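Long-range contact in beta-galactosidase/beta-glucuronidase (PDB 6MVF), which binds flavin mononucleotide and is a gut bacterial glycoside hydrolase of family 2 that probably cleaves beta-glucuronides or beta-galactosides: residues 30-43 against 46-58. Residues are numbered along the deposited sequence; the frame is centred on the assembly and turned at random.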
loop_
_atom_site.group_PDB
_atom_site.type_symbol
_atom_site.label_atom_id
_atom_site.label_comp_id
_atom_site.label_asym_id
_atom_site.label_seq_id
_atom_site.Cartn_x
_atom_site.Cartn_y
_atom_site.Cartn_z
ATOM N N LEU A 30 -16.456 -13.221 8.849
ATOM C CA LEU A 30 -16.827 -14.564 8.430
ATOM C C LEU A 30 -17.468 -14.508 7.056
ATOM O O LEU A 30 -18.564 -15.041 6.864
ATOM C CB LEU A 30 -17.812 -15.201 9.402
ATOM C CG LEU A 30 -17.421 -15.490 10.832
ATOM C CD1 LEU A 30 -18.714 -15.709 11.623
ATOM C CD2 LEU A 30 -16.532 -16.715 10.874
ATOM N N ASN A 31 -16.829 -13.849 6.100
ATOM C CA ASN A 31 -17.449 -13.717 4.789
ATOM C C ASN A 31 -17.124 -14.873 3.851
ATOM O O ASN A 31 -17.819 -15.048 2.846
ATOM C CB ASN A 31 -17.036 -12.384 4.153
ATOM C CG ASN A 31 -17.763 -11.182 4.774
ATOM O OD1 ASN A 31 -18.595 -11.331 5.682
ATOM N ND2 ASN A 31 -17.455 -9.985 4.277
ATOM N N GLU A 32 -16.103 -15.668 4.160
ATOM C CA GLU A 32 -15.628 -16.726 3.282
ATOM C C GLU A 32 -16.195 -18.086 3.675
ATOM O O GLU A 32 -16.625 -18.302 4.808
ATOM C CB GLU A 32 -14.102 -16.783 3.302
ATOM C CG GLU A 32 -13.458 -15.625 2.586
ATOM C CD GLU A 32 -12.125 -15.254 3.190
ATOM O OE1 GLU A 32 -11.866 -15.648 4.358
ATOM O OE2 GLU A 32 -11.337 -14.566 2.495
ATOM N N GLY A 33 -16.198 -19.001 2.709
ATOM C CA GLY A 33 -16.397 -20.411 3.005
ATOM C C GLY A 33 -17.823 -20.880 3.199
ATOM O O GLY A 33 -18.076 -21.768 4.023
ATOM N N TRP A 34 -18.765 -20.334 2.445
ATOM C CA TRP A 34 -20.171 -20.638 2.636
ATOM C C TRP A 34 -20.660 -21.557 1.530
ATOM O O TRP A 34 -20.226 -21.459 0.375
ATOM C CB TRP A 34 -21.034 -19.361 2.648
ATOM C CG TRP A 34 -20.742 -18.424 3.771
ATOM C CD1 TRP A 34 -19.753 -17.477 3.818
ATOM C CD2 TRP A 34 -21.447 -18.328 5.016
ATOM N NE1 TRP A 34 -19.806 -16.801 5.011
ATOM C CE2 TRP A 34 -20.837 -17.300 5.763
ATOM C CE3 TRP A 34 -22.542 -19.000 5.564
ATOM C CZ2 TRP A 34 -21.285 -16.932 7.031
ATOM C CZ3 TRP A 34 -22.985 -18.637 6.828
ATOM C CH2 TRP A 34 -22.359 -17.613 7.546
ATOM N N THR A 35 -21.582 -22.438 1.891
ATOM C CA THR A 35 -22.382 -23.163 0.924
ATOM C C THR A 35 -23.809 -22.660 1.000
ATOM O O THR A 35 -24.374 -22.552 2.095
ATOM C CB THR A 35 -22.331 -24.663 1.186
ATOM O OG1 THR A 35 -20.966 -25.051 1.247
ATOM C CG2 THR A 35 -23.003 -25.421 0.054
ATOM N N LEU A 36 -24.372 -22.327 -0.157
ATOM C CA LEU A 36 -25.765 -21.923 -0.277
ATOM C C LEU A 36 -26.564 -23.083 -0.852
ATOM O O LEU A 36 -26.303 -23.515 -1.978
ATOM C CB LEU A 36 -25.902 -20.698 -1.175
ATOM C CG LEU A 36 -27.331 -20.230 -1.402
ATOM C CD1 LEU A 36 -27.976 -19.903 -0.073
ATOM C CD2 LEU A 36 -27.337 -19.031 -2.299
ATOM N N ARG A 37 -27.520 -23.590 -0.078
ATOM C CA ARG A 37 -28.472 -24.587 -0.550
ATOM C C ARG A 37 -29.860 -23.967 -0.650
ATOM O O ARG A 37 -30.159 -22.947 -0.016
ATOM C CB ARG A 37 -28.522 -25.814 0.370
ATOM C CG ARG A 37 -27.230 -26.576 0.448
ATOM C CD ARG A 37 -27.316 -27.677 1.474
ATOM N NE ARG A 37 -26.086 -28.453 1.514
ATOM C CZ ARG A 37 -25.145 -28.305 2.434
ATOM N NH1 ARG A 37 -25.305 -27.413 3.394
ATOM N NH2 ARG A 37 -24.042 -29.043 2.396
ATOM N N PHE A 38 -30.702 -24.598 -1.465
ATOM C CA PHE A 38 -32.097 -24.188 -1.642
ATOM C C PHE A 38 -32.992 -25.375 -1.321
ATOM O O PHE A 38 -33.114 -26.303 -2.139
ATOM C CB PHE A 38 -32.342 -23.684 -3.063
ATOM C CG PHE A 38 -31.721 -22.340 -3.342
ATOM C CD1 PHE A 38 -30.432 -22.245 -3.842
ATOM C CD2 PHE A 38 -32.419 -21.167 -3.088
ATOM C CE1 PHE A 38 -29.849 -21.002 -4.091
ATOM C CE2 PHE A 38 -31.841 -19.922 -3.335
ATOM C CZ PHE A 38 -30.549 -19.848 -3.831
ATOM N N PRO A 39 -33.634 -25.392 -0.148
ATOM C CA PRO A 39 -34.407 -26.582 0.256
ATOM C C PRO A 39 -35.518 -26.974 -0.707
ATOM O O PRO A 39 -35.809 -28.167 -0.826
ATOM C CB PRO A 39 -34.972 -26.185 1.627
ATOM C CG PRO A 39 -34.071 -25.130 2.117
ATOM C CD PRO A 39 -33.618 -24.360 0.899
ATOM N N LYS A 40 -36.155 -26.024 -1.388
ATOM C CA LYS A 40 -37.173 -26.340 -2.383
ATOM C C LYS A 40 -36.576 -26.653 -3.759
ATOM O O LYS A 40 -37.318 -26.687 -4.748
ATOM C CB LYS A 40 -38.190 -25.195 -2.493
ATOM C CG LYS A 40 -39.113 -25.026 -1.288
ATOM C CD LYS A 40 -39.594 -23.572 -1.116
ATOM C CE LYS A 40 -40.527 -23.102 -2.245
ATOM N NZ LYS A 40 -40.631 -21.581 -2.411
ATOM N N GLY A 41 -35.259 -26.841 -3.842
ATOM C CA GLY A 41 -34.601 -27.421 -5.003
ATOM C C GLY A 41 -34.479 -26.562 -6.245
ATOM O O GLY A 41 -34.196 -27.103 -7.319
ATOM N N GLU A 42 -34.654 -25.245 -6.151
ATOM C CA GLU A 42 -34.624 -24.430 -7.362
ATOM C C GLU A 42 -33.222 -24.266 -7.927
ATOM O O GLU A 42 -33.085 -23.828 -9.074
ATOM C CB GLU A 42 -35.213 -23.049 -7.095
ATOM C CG GLU A 42 -36.657 -23.062 -6.653
ATOM C CD GLU A 42 -36.820 -22.665 -5.194
ATOM O OE1 GLU A 42 -35.929 -23.028 -4.378
ATOM O OE2 GLU A 42 -37.837 -21.989 -4.872
ATOM N N ARG A 43 -32.183 -24.567 -7.150
ATOM C CA ARG A 43 -30.807 -24.404 -7.607
ATOM C C ARG A 43 -29.946 -25.440 -6.914
ATOM O O ARG A 43 -30.142 -25.718 -5.730
ATOM C CB ARG A 43 -30.240 -22.999 -7.323
ATOM C CG ARG A 43 -30.715 -21.945 -8.303
ATOM C CD ARG A 43 -30.160 -20.562 -8.039
ATOM N NE ARG A 43 -30.934 -19.566 -8.789
ATOM C CZ ARG A 43 -30.827 -18.249 -8.621
ATOM N NH1 ARG A 43 -29.965 -17.766 -7.725
ATOM N NH2 ARG A 43 -31.584 -17.418 -9.338
ATOM N N GLU A 46 -24.189 -24.570 -3.997
ATOM C CA GLU A 46 -23.073 -23.801 -4.529
ATOM C C GLU A 46 -22.290 -23.193 -3.371
ATOM O O GLU A 46 -22.851 -22.869 -2.319
ATOM C CB GLU A 46 -23.568 -22.707 -5.481
ATOM C CG GLU A 46 -22.474 -21.792 -5.989
ATOM C CD GLU A 46 -22.995 -20.667 -6.878
ATOM O OE1 GLU A 46 -24.211 -20.360 -6.821
ATOM O OE2 GLU A 46 -22.178 -20.091 -7.638
ATOM N N THR A 47 -20.982 -23.062 -3.559
ATOM C CA THR A 47 -20.164 -22.363 -2.585
ATOM C C THR A 47 -20.043 -20.914 -3.006
ATOM O O THR A 47 -19.884 -20.614 -4.194
ATOM C CB THR A 47 -18.781 -22.985 -2.458
ATOM O OG1 THR A 47 -18.217 -23.123 -3.763
ATOM C CG2 THR A 47 -18.889 -24.343 -1.800
ATOM N N VAL A 48 -20.149 -20.019 -2.021
ATOM C CA VAL A 48 -20.279 -18.588 -2.251
ATOM C C VAL A 48 -19.417 -17.865 -1.231
ATOM O O VAL A 48 -19.133 -18.379 -0.146
ATOM C CB VAL A 48 -21.750 -18.099 -2.131
ATOM C CG1 VAL A 48 -22.669 -18.821 -3.136
ATOM C CG2 VAL A 48 -22.263 -18.269 -0.694
ATOM N N THR A 49 -19.017 -16.649 -1.585
ATOM C CA THR A 49 -18.395 -15.732 -0.644
ATOM C C THR A 49 -19.313 -14.532 -0.427
ATOM O O THR A 49 -19.940 -14.045 -1.372
ATOM C CB THR A 49 -17.017 -15.308 -1.157
ATOM O OG1 THR A 49 -16.162 -16.461 -1.195
ATOM C CG2 THR A 49 -16.393 -14.270 -0.249
ATOM N N LEU A 50 -19.439 -14.088 0.835
ATOM C CA LEU A 50 -20.222 -12.892 1.155
ATOM C C LEU A 50 -19.412 -11.622 0.887
ATOM O O LEU A 50 -18.189 -11.615 1.061
ATOM C CB LEU A 50 -20.651 -12.900 2.616
ATOM C CG LEU A 50 -21.329 -14.165 3.118
ATOM C CD1 LEU A 50 -21.833 -13.928 4.539
ATOM C CD2 LEU A 50 -22.440 -14.597 2.153
ATOM N N PRO A 51 -20.072 -10.507 0.501
ATOM C CA PRO A 51 -21.506 -10.252 0.278
ATOM C C PRO A 51 -22.130 -11.048 -0.836
ATOM O O PRO A 51 -21.507 -11.227 -1.872
ATOM C CB PRO A 51 -21.555 -8.755 -0.082
ATOM C CG PRO A 51 -20.156 -8.369 -0.368
ATOM C CD PRO A 51 -19.305 -9.249 0.483
ATOM N N HIS A 52 -23.370 -11.489 -0.639
ATOM C CA HIS A 52 -23.987 -12.362 -1.620
ATOM C C HIS A 52 -25.491 -12.159 -1.692
ATOM O O HIS A 52 -26.166 -11.965 -0.677
ATOM C CB HIS A 52 -23.692 -13.834 -1.311
ATOM C CG HIS A 52 -24.326 -14.769 -2.284
ATOM N ND1 HIS A 52 -25.557 -15.348 -2.064
ATOM C CD2 HIS A 52 -23.928 -15.179 -3.515
ATOM C CE1 HIS A 52 -25.880 -16.091 -3.107
ATOM N NE2 HIS A 52 -24.909 -16.007 -4.001
ATOM N N THR A 53 -26.006 -12.218 -2.906
ATOM C CA THR A 53 -27.429 -12.386 -3.126
ATOM C C THR A 53 -27.620 -13.393 -4.243
ATOM O O THR A 53 -26.858 -13.403 -5.211
ATOM C CB THR A 53 -28.131 -11.081 -3.501
ATOM O OG1 THR A 53 -29.489 -11.378 -3.859
ATOM C CG2 THR A 53 -27.414 -10.380 -4.667
ATOM N N TRP A 54 -28.640 -14.237 -4.118
ATOM C CA TRP A 54 -28.961 -15.134 -5.224
ATOM C C TRP A 54 -29.728 -14.426 -6.346
ATOM O O TRP A 54 -29.948 -15.032 -7.397
ATOM C CB TRP A 54 -29.726 -16.372 -4.704
ATOM C CG TRP A 54 -31.068 -16.087 -4.055
ATOM C CD1 TRP A 54 -32.259 -15.789 -4.691
ATOM C CD2 TRP A 54 -31.355 -16.078 -2.648
ATOM N NE1 TRP A 54 -33.257 -15.580 -3.757
ATOM C CE2 TRP A 54 -32.733 -15.751 -2.501
ATOM C CE3 TRP A 54 -30.582 -16.302 -1.498
ATOM C CZ2 TRP A 54 -33.351 -15.659 -1.250
ATOM C CZ3 TRP A 54 -31.196 -16.213 -0.256
ATOM C CH2 TRP A 54 -32.571 -15.891 -0.142
ATOM N N ASN A 55 -30.103 -13.150 -6.172
ATOM C CA ASN A 55 -30.811 -12.392 -7.200
ATOM C C ASN A 55 -29.896 -11.446 -7.975
ATOM O O ASN A 55 -30.393 -10.546 -8.659
ATOM C CB ASN A 55 -31.979 -11.595 -6.597
ATOM C CG ASN A 55 -33.031 -12.482 -5.937
ATOM O OD1 ASN A 55 -33.434 -12.258 -4.785
ATOM N ND2 ASN A 55 -33.471 -13.502 -6.662
ATOM N N ALA A 56 -28.575 -11.638 -7.892
ATOM C CA ALA A 56 -27.638 -10.680 -8.477
ATOM C C ALA A 56 -27.819 -10.544 -9.978
ATOM O O ALA A 56 -27.540 -9.483 -10.541
ATOM C CB ALA A 56 -26.203 -11.095 -8.178
ATOM N N VAL A 57 -28.254 -11.600 -10.652
ATOM C CA VAL A 57 -28.504 -11.553 -12.085
ATOM C C VAL A 57 -30.002 -11.529 -12.395
ATOM O O VAL A 57 -30.473 -10.635 -13.100
ATOM C CB VAL A 57 -27.789 -12.712 -12.814
ATOM C CG1 VAL A 57 -28.092 -12.683 -14.301
ATOM C CG2 VAL A 57 -26.298 -12.605 -12.561
ATOM N N ASP A 58 -30.777 -12.480 -11.858
ATOM C CA ASP A 58 -32.173 -12.529 -12.301
ATOM C C ASP A 58 -32.986 -11.346 -11.772
ATOM O O ASP A 58 -34.029 -11.017 -12.349
ATOM C CB ASP A 58 -32.826 -13.880 -11.945
ATOM C CG ASP A 58 -33.017 -14.099 -10.440
ATOM O OD1 ASP A 58 -32.533 -13.282 -9.622
ATOM O OD2 ASP A 58 -33.661 -15.118 -10.072
HETATM O O HOH W 1 -33.626 -17.826 -11.054
#
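Trp34 and Val48 form a hydrogen-bonded antiparallel pair near the start of a beta hairpin, and the Val48 N to Trp34 O bond measures 2.8 Å. Leu36 and Glu46 repeat the pattern two residues on. The face bearing Trp34, Leu36 and Val48 is tightly packed. Leu50 sets CG 3.9 Å from the centroid of the Trp34 five-membered ring, while its CD1 lies over the same face nearer the rim. The indole suits this place because it is broad and apolar yet carries one donor: NE1 reaches Leu30 O at 2.8 Å in the ring plane, fixing the ring's rotation. With the indole cut back to an alanine, Leu30 O would probably lose its NE1 donor and a gap would open beside Leu50. With CG anti to the backbone N (chi1 178°), the Leu36 branch extends across the face, and CD2 meets His52 CE1 at 3.4 Å; His52 ND1 is bonded to Tyr73 of the neighbouring strand. Farther along, Phe38 turns its edge to the face of Trp54, with planes at 82°, while Trp54 NE1 bonds to Leu67 O.

The opposite face is looser and faces solvent: Thr35 and Thr47 meet only lightly, OG1 of Thr35 lying 3.8 Å from CG2 of Thr47, and small beta-branched polar residues suit such a strand surface. In the loop joining the two strands, Arg43, its chain extended from CG to NE, carries its guanidinium to the 53-58 region. NH1 gives Trp54 O a nearly straight bond (173°), and NH2 forms a salt bridge with Asp58 OD2, reinforced by a bridging water; OD2 also accepts from Leu67 N. The hairpin ends the six-stranded antiparallel sheet, with 46-48 outermost within the chain and 34-37 against 70-78, in the beta-sandwich sugar-binding domain of glycoside hydrolase family 2.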